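Local structure of hypothetical protein RBSTP0775 (Geobacillus stearothermophilus, 1RZ3) at residues 60-65 against 82-87; 77-82 against 132-137. The protein is of unknown function but is probably an ATP-dependent kinase, possibly one that phosphorylates uridine. One frame throughout, in Å; residues are numbered along the deposited sequence.

Contact 1. Residues 60-65 against 82-87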
loop_
_atom_site.group_PDB
_atom_site.type_symbol
_atom_site.label_atom_id
_atom_site.label_comp_id
_atom_site.label_asym_id
_atom_site.label_seq_id
_atom_site.Cartn_x
_atom_site.Cartn_y
_atom_site.Cartn_z
ATOM N N ASP A 60 3.658 -6.279 -4.927
ATOM C CA ASP A 60 4.731 -6.476 -5.904
ATOM C C ASP A 60 6.068 -6.588 -5.178
ATOM O O ASP A 60 7.041 -7.116 -5.723
ATOM C CB ASP A 60 4.876 -5.272 -6.854
ATOM C CG ASP A 60 3.749 -5.154 -7.863
ATOM O OD1 ASP A 60 3.177 -6.187 -8.256
ATOM O OD2 ASP A 60 3.459 -4.011 -8.283
ATOM N N HIS A 61 6.122 -6.096 -3.945
ATOM C CA HIS A 61 7.397 -6.068 -3.240
ATOM C C HIS A 61 7.581 -6.963 -2.026
ATOM O O HIS A 61 8.210 -6.568 -1.042
ATOM C CB HIS A 61 7.703 -4.616 -2.879
ATOM C CG HIS A 61 7.525 -3.674 -4.029
ATOM N ND1 HIS A 61 8.309 -3.730 -5.162
ATOM C CD2 HIS A 61 6.610 -2.701 -4.253
ATOM C CE1 HIS A 61 7.882 -2.835 -6.035
ATOM N NE2 HIS A 61 6.852 -2.197 -5.509
ATOM N N ILE A 62 7.046 -8.173 -2.108
ATOM C CA ILE A 62 7.176 -9.134 -1.023
ATOM C C ILE A 62 8.365 -10.052 -1.302
ATOM O O ILE A 62 8.903 -10.073 -2.418
ATOM C CB ILE A 62 5.901 -9.985 -0.879
ATOM C CG1 ILE A 62 5.618 -10.735 -2.184
ATOM C CG2 ILE A 62 4.727 -9.093 -0.507
ATOM C CD1 ILE A 62 4.483 -11.719 -2.086
ATOM N N VAL A 63 8.775 -10.800 -0.281
ATOM C CA VAL A 63 9.893 -11.724 -0.400
ATOM C C VAL A 63 9.461 -13.065 -0.988
ATOM O O VAL A 63 8.273 -13.337 -1.130
ATOM C CB VAL A 63 10.546 -11.972 0.974
ATOM C CG1 VAL A 63 11.050 -10.655 1.550
ATOM C CG2 VAL A 63 9.536 -12.616 1.924
ATOM N N GLU A 64 10.441 -13.897 -1.328
ATOM C CA GLU A 64 10.189 -15.219 -1.903
ATOM C C GLU A 64 9.456 -16.122 -0.905
ATOM O O GLU A 64 9.528 -15.906 0.305
ATOM C CB GLU A 64 11.519 -15.866 -2.294
ATOM C CG GLU A 64 12.488 -15.962 -1.129
ATOM C CD GLU A 64 13.891 -16.346 -1.549
ATOM O OE1 GLU A 64 14.077 -17.467 -2.068
ATOM O OE2 GLU A 64 14.809 -15.519 -1.356
ATOM N N ARG A 65 8.764 -17.136 -1.421
ATOM C CA ARG A 65 8.016 -18.073 -0.579
ATOM C C ARG A 65 8.872 -18.645 0.547
ATOM O O ARG A 65 8.447 -18.700 1.701
ATOM C CB ARG A 65 7.474 -19.232 -1.421
ATOM C CG ARG A 65 6.443 -18.839 -2.463
ATOM C CD ARG A 65 6.081 -20.024 -3.352
ATOM N NE ARG A 65 5.211 -19.629 -4.456
ATOM C CZ ARG A 65 4.868 -20.423 -5.467
ATOM N NH1 ARG A 65 5.319 -21.670 -5.524
ATOM N NH2 ARG A 65 4.071 -19.968 -6.427
ATOM N N LEU A 82 7.378 -10.994 8.184
ATOM C CA LEU A 82 8.364 -11.520 7.249
ATOM C C LEU A 82 8.055 -11.367 5.768
ATOM O O LEU A 82 8.973 -11.351 4.949
ATOM C CB LEU A 82 8.618 -13.001 7.555
ATOM C CG LEU A 82 8.973 -13.316 9.013
ATOM C CD1 LEU A 82 9.274 -14.801 9.149
ATOM C CD2 LEU A 82 10.167 -12.478 9.454
ATOM N N GLN A 83 6.778 -11.257 5.417
ATOM C CA GLN A 83 6.395 -11.146 4.012
ATOM C C GLN A 83 7.012 -9.939 3.298
ATOM O O GLN A 83 7.268 -9.987 2.088
ATOM C CB GLN A 83 4.871 -11.118 3.878
ATOM C CG GLN A 83 4.393 -11.174 2.436
ATOM C CD GLN A 83 3.098 -11.940 2.287
ATOM O OE1 GLN A 83 2.994 -13.084 2.725
ATOM N NE2 GLN A 83 2.103 -11.316 1.663
ATOM N N TRP A 84 7.225 -8.858 4.044
ATOM C CA TRP A 84 7.842 -7.647 3.502
ATOM C C TRP A 84 9.120 -7.362 4.278
ATOM O O TRP A 84 9.147 -7.503 5.501
ATOM C CB TRP A 84 6.918 -6.432 3.659
ATOM C CG TRP A 84 5.769 -6.407 2.718
ATOM C CD1 TRP A 84 5.747 -5.872 1.463
ATOM C CD2 TRP A 84 4.482 -6.994 2.928
ATOM N NE1 TRP A 84 4.524 -6.094 0.874
ATOM C CE2 TRP A 84 3.727 -6.781 1.752
ATOM C CE3 TRP A 84 3.892 -7.684 3.996
ATOM C CZ2 TRP A 84 2.412 -7.233 1.613
ATOM C CZ3 TRP A 84 2.582 -8.134 3.858
ATOM C CH2 TRP A 84 1.859 -7.906 2.676
ATOM N N ASP A 85 10.177 -6.978 3.569
ATOM C CA ASP A 85 11.433 -6.621 4.221
ATOM C C ASP A 85 11.192 -5.154 4.554
ATOM O O ASP A 85 11.579 -4.253 3.799
ATOM C CB ASP A 85 12.608 -6.754 3.251
ATOM C CG ASP A 85 13.942 -6.558 3.931
ATOM O OD1 ASP A 85 13.996 -5.810 4.929
ATOM O OD2 ASP A 85 14.942 -7.136 3.457
ATOM N N VAL A 86 10.518 -4.928 5.676
ATOM C CA VAL A 86 10.150 -3.590 6.115
ATOM C C VAL A 86 11.285 -2.572 6.124
ATOM O O VAL A 86 11.127 -1.462 5.621
ATOM C CB VAL A 86 9.505 -3.646 7.517
ATOM C CG1 VAL A 86 9.116 -2.253 7.976
ATOM C CG2 VAL A 86 8.284 -4.556 7.477
ATOM N N GLU A 87 12.425 -2.953 6.683
ATOM C CA GLU A 87 13.573 -2.053 6.761
ATOM C C GLU A 87 14.165 -1.707 5.393
ATOM O O GLU A 87 14.507 -0.554 5.134
ATOM C CB GLU A 87 14.641 -2.677 7.661
ATOM C CG GLU A 87 15.939 -1.913 7.753
ATOM C CD GLU A 87 16.937 -2.633 8.649
ATOM O OE1 GLU A 87 17.039 -3.876 8.547
ATOM O OE2 GLU A 87 17.615 -1.963 9.445
HETATM O O HOH W 1 10.110 -7.119 0.704
#
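Ile62 lays its CG2 methyl over one face of the Trp84 indole. The methyl carbon stands 3.6 Å from the centroid of the five-membered ring, 29° off the ring normal, a CH-pi contact displaced toward the NE1-CE2 side of the ring. The chi1 of 59° places CG1 between the backbone N and the carbonyl carbon of Ile62, which leaves CG2 opposite the carbonyl carbon and facing the indole. Gln83 CG lies over the same face and packs against the methyl, CG to Ile62 CG2 being 3.6 Å, so the aliphatic part of the glutamine completes a small apolar patch. The indole N-H itself is spent on Met58 O.

In this P-loop NTPase fold the contact joins the loop that follows strand 53-57 to the link between helices 75-82 and 86-94. The backbones meet through one direct hydrogen bond, Val63 N to Gln83 O at 2.9 Å, with an N-H...O angle of 161°. Beside it the branched Val63 packs its CG2 methyl against Leu82 O. Farther along, a water donates to His61 O at 2.6 Å and accepts from Asp85 N at 2.9 Å. Asp85 suits the N-cap of helix 86-94 because its short carboxylate lets OD1 accept from Trp88 N, a backbone N-H of the first turn.

Contact 2. Residues 77-82 against 132-137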
loop_
_atom_site.group_PDB
_atom_site.type_symbol
_atom_site.label_atom_id
_atom_site.label_comp_id
_atom_site.label_asym_id
_atom_site.label_seq_id
_atom_site.Cartn_x
_atom_site.Cartn_y
_atom_site.Cartn_z
ATOM N N PHE A 77 2.510 -14.224 11.934
ATOM C CA PHE A 77 3.802 -13.570 12.087
ATOM C C PHE A 77 4.550 -13.513 10.755
ATOM O O PHE A 77 5.218 -12.522 10.455
ATOM C CB PHE A 77 4.640 -14.330 13.118
ATOM C CG PHE A 77 5.917 -13.638 13.498
ATOM C CD1 PHE A 77 5.957 -12.773 14.583
ATOM C CD2 PHE A 77 7.078 -13.849 12.765
ATOM C CE1 PHE A 77 7.139 -12.123 14.939
ATOM C CE2 PHE A 77 8.266 -13.205 13.111
ATOM C CZ PHE A 77 8.296 -12.339 14.201
ATOM N N GLU A 78 4.446 -14.583 9.972
ATOM C CA GLU A 78 5.107 -14.651 8.671
ATOM C C GLU A 78 4.513 -13.589 7.748
ATOM O O GLU A 78 5.228 -12.878 7.039
ATOM C CB GLU A 78 4.900 -16.027 8.027
ATOM C CG GLU A 78 5.380 -17.208 8.857
ATOM C CD GLU A 78 5.303 -18.520 8.101
ATOM O OE1 GLU A 78 4.266 -18.781 7.462
ATOM O OE2 GLU A 78 6.279 -19.299 8.151
ATOM N N TYR A 79 3.189 -13.500 7.766
ATOM C CA TYR A 79 2.464 -12.555 6.931
ATOM C C TYR A 79 2.696 -11.096 7.328
ATOM O O TYR A 79 2.942 -10.244 6.471
ATOM C CB TYR A 79 0.970 -12.897 6.978
ATOM C CG TYR A 79 0.062 -12.006 6.149
ATOM C CD1 TYR A 79 0.434 -11.577 4.877
ATOM C CD2 TYR A 79 -1.202 -11.646 6.621
ATOM C CE1 TYR A 79 -0.437 -10.810 4.090
ATOM C CE2 TYR A 79 -2.074 -10.887 5.846
ATOM C CZ TYR A 79 -1.687 -10.474 4.585
ATOM O OH TYR A 79 -2.564 -9.743 3.822
ATOM N N TYR A 80 2.648 -10.804 8.622
ATOM C CA TYR A 80 2.824 -9.429 9.070
ATOM C C TYR A 80 4.267 -8.930 9.161
ATOM O O TYR A 80 4.554 -7.782 8.808
ATOM C CB TYR A 80 2.155 -9.219 10.433
ATOM C CG TYR A 80 2.093 -7.761 10.843
ATOM C CD1 TYR A 80 1.138 -6.903 10.292
ATOM C CD2 TYR A 80 3.028 -7.225 11.730
ATOM C CE1 TYR A 80 1.117 -5.552 10.607
ATOM C CE2 TYR A 80 3.017 -5.873 12.053
ATOM C CZ TYR A 80 2.060 -5.041 11.486
ATOM O OH TYR A 80 2.050 -3.702 11.792
ATOM N N TYR A 81 5.174 -9.782 9.630
ATOM C CA TYR A 81 6.567 -9.373 9.814
ATOM C C TYR A 81 7.607 -9.848 8.809
ATOM O O TYR A 81 8.618 -9.176 8.604
ATOM C CB TYR A 81 7.041 -9.787 11.211
ATOM C CG TYR A 81 6.549 -8.897 12.324
ATOM C CD1 TYR A 81 6.961 -7.569 12.405
ATOM C CD2 TYR A 81 5.683 -9.383 13.301
ATOM C CE1 TYR A 81 6.525 -6.742 13.432
ATOM C CE2 TYR A 81 5.241 -8.566 14.340
ATOM C CZ TYR A 81 5.669 -7.245 14.395
ATOM O OH TYR A 81 5.240 -6.421 15.405
ATOM N N LEU A 82 7.378 -10.994 8.184
ATOM C CA LEU A 82 8.364 -11.520 7.249
ATOM C C LEU A 82 8.055 -11.367 5.768
ATOM O O LEU A 82 8.973 -11.351 4.949
ATOM C CB LEU A 82 8.618 -13.001 7.555
ATOM C CG LEU A 82 8.973 -13.316 9.013
ATOM C CD1 LEU A 82 9.274 -14.801 9.149
ATOM C CD2 LEU A 82 10.167 -12.478 9.454
ATOM N N GLY A 132 -1.706 -1.066 -0.431
ATOM C CA GLY A 132 -1.276 -2.349 0.098
ATOM C C GLY A 132 -1.798 -2.591 1.494
ATOM O O GLY A 132 -2.464 -1.736 2.074
ATOM N N VAL A 133 -1.507 -3.765 2.041
ATOM C CA VAL A 133 -1.946 -4.083 3.390
ATOM C C VAL A 133 -0.880 -3.637 4.388
ATOM O O VAL A 133 0.307 -3.572 4.053
ATOM C CB VAL A 133 -2.198 -5.603 3.551
ATOM C CG1 VAL A 133 -0.922 -6.373 3.287
ATOM C CG2 VAL A 133 -2.726 -5.899 4.941
ATOM N N PHE A 134 -1.319 -3.313 5.601
ATOM C CA PHE A 134 -0.439 -2.889 6.683
ATOM C C PHE A 134 0.435 -1.691 6.302
ATOM O O PHE A 134 1.607 -1.651 6.664
ATOM C CB PHE A 134 0.479 -4.046 7.114
ATOM C CG PHE A 134 -0.220 -5.378 7.252
ATOM C CD1 PHE A 134 -1.396 -5.496 7.989
ATOM C CD2 PHE A 134 0.322 -6.525 6.668
ATOM C CE1 PHE A 134 -2.026 -6.736 8.147
ATOM C CE2 PHE A 134 -0.299 -7.777 6.819
ATOM C CZ PHE A 134 -1.476 -7.879 7.560
ATOM N N LEU A 135 -0.125 -0.721 5.585
ATOM C CA LEU A 135 0.646 0.449 5.167
ATOM C C LEU A 135 1.025 1.386 6.303
ATOM O O LEU A 135 2.022 2.102 6.216
ATOM C CB LEU A 135 -0.131 1.274 4.140
ATOM C CG LEU A 135 -0.340 0.750 2.722
ATOM C CD1 LEU A 135 -0.929 1.889 1.879
ATOM C CD2 LEU A 135 0.988 0.286 2.125
ATOM N N GLN A 136 0.219 1.398 7.360
ATOM C CA GLN A 136 0.469 2.298 8.471
ATOM C C GLN A 136 1.335 1.764 9.598
ATOM O O GLN A 136 1.219 2.204 10.742
ATOM C CB GLN A 136 -0.865 2.823 9.003
ATOM C CG GLN A 136 -1.605 3.633 7.945
ATOM C CD GLN A 136 -2.929 4.166 8.430
ATOM O OE1 GLN A 136 -3.946 3.461 8.430
ATOM N NE2 GLN A 136 -2.926 5.414 8.860
ATOM N N ARG A 137 2.213 0.816 9.287
ATOM C CA ARG A 137 3.106 0.326 10.320
ATOM C C ARG A 137 4.027 1.517 10.632
ATOM O O ARG A 137 4.307 2.344 9.758
ATOM C CB ARG A 137 3.883 -0.910 9.846
ATOM C CG ARG A 137 4.569 -0.801 8.508
ATOM C CD ARG A 137 5.334 -2.097 8.195
ATOM N NE ARG A 137 4.536 -3.137 7.541
ATOM C CZ ARG A 137 4.398 -4.380 7.998
ATOM N NH1 ARG A 137 4.992 -4.753 9.128
ATOM N NH2 ARG A 137 3.704 -5.271 7.305
#
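Tyr79 offers one face of its ring to the edge of Phe134, an edge-to-face pair with centroids 5.0 Å apart and planes at 67°. The closest carbons are Tyr79 CE2 and Phe134 CZ, 3.5 Å apart. Beyond the ring, the Tyr79 hydroxyl meets both methyls of Val133, with OH 3.8 Å from Val133 CG1. Tyr79 reaches off the helix toward this loop because its CG lies opposite the backbone N.

Tyr80 continues the aromatic cluster with the roles exchanged: its CD1-CE1 edge points at a face of Phe134, the centroids 4.8 Å apart and the planes at 70°. Phe134 is thus approached at its rim by Tyr79 and over a face by Tyr80, while CG2 of the preceding residue, Val133, covers the opposite face. This broad, flat residue begins the type I turn Phe134-Arg137, in the loop after strand 127-132 of the parallel sheet of the P-loop NTPase fold; the turn packs against Tyr79 and Tyr80 of helix 75-82, and Tyr183 of helix 169-187 adds another edge-to-face partner for Phe134.

Arg137 takes hold of Tyr80 twice. Its guanidinium lies over the Tyr80 ring, CZ 4.4 Å from the centroid in a cation-pi contact, the two planes 33° apart. The same group grips the Tyr80 carbonyl end-on: NH2 donates to Tyr80 O at 3.0 Å and NH1 to the same oxygen at 3.1 Å. The bend at chi3 lets one long side chain serve ring and carbonyl together, and Trp140 gives the buried guanidinium a second cation-pi partner.

In the fold
After helix 3-15, strand 23-29 and helix 35-48, the chain runs through strand 53-57 of the parallel sheet into loop 60-65, then through helices 65-68 and 75-82; contact 1 closes this short excursion when 82-87 returns to the loop. Contact 2 opens within that excursion, at 77-82, and closes only after helix 86-94, the antiparallel pair 102-109 and 114-121, and strand 127-132. The two closures therefore cross, sharing Leu82. Their centres lie about 9 Å apart, and they touch where Trp84 CH2 packs on Val133 CG1, 3.2 Å away. Together they hold helix 75-82 and the start of helix 86-94 against loops that follow two neighbouring strands of the parallel sheet.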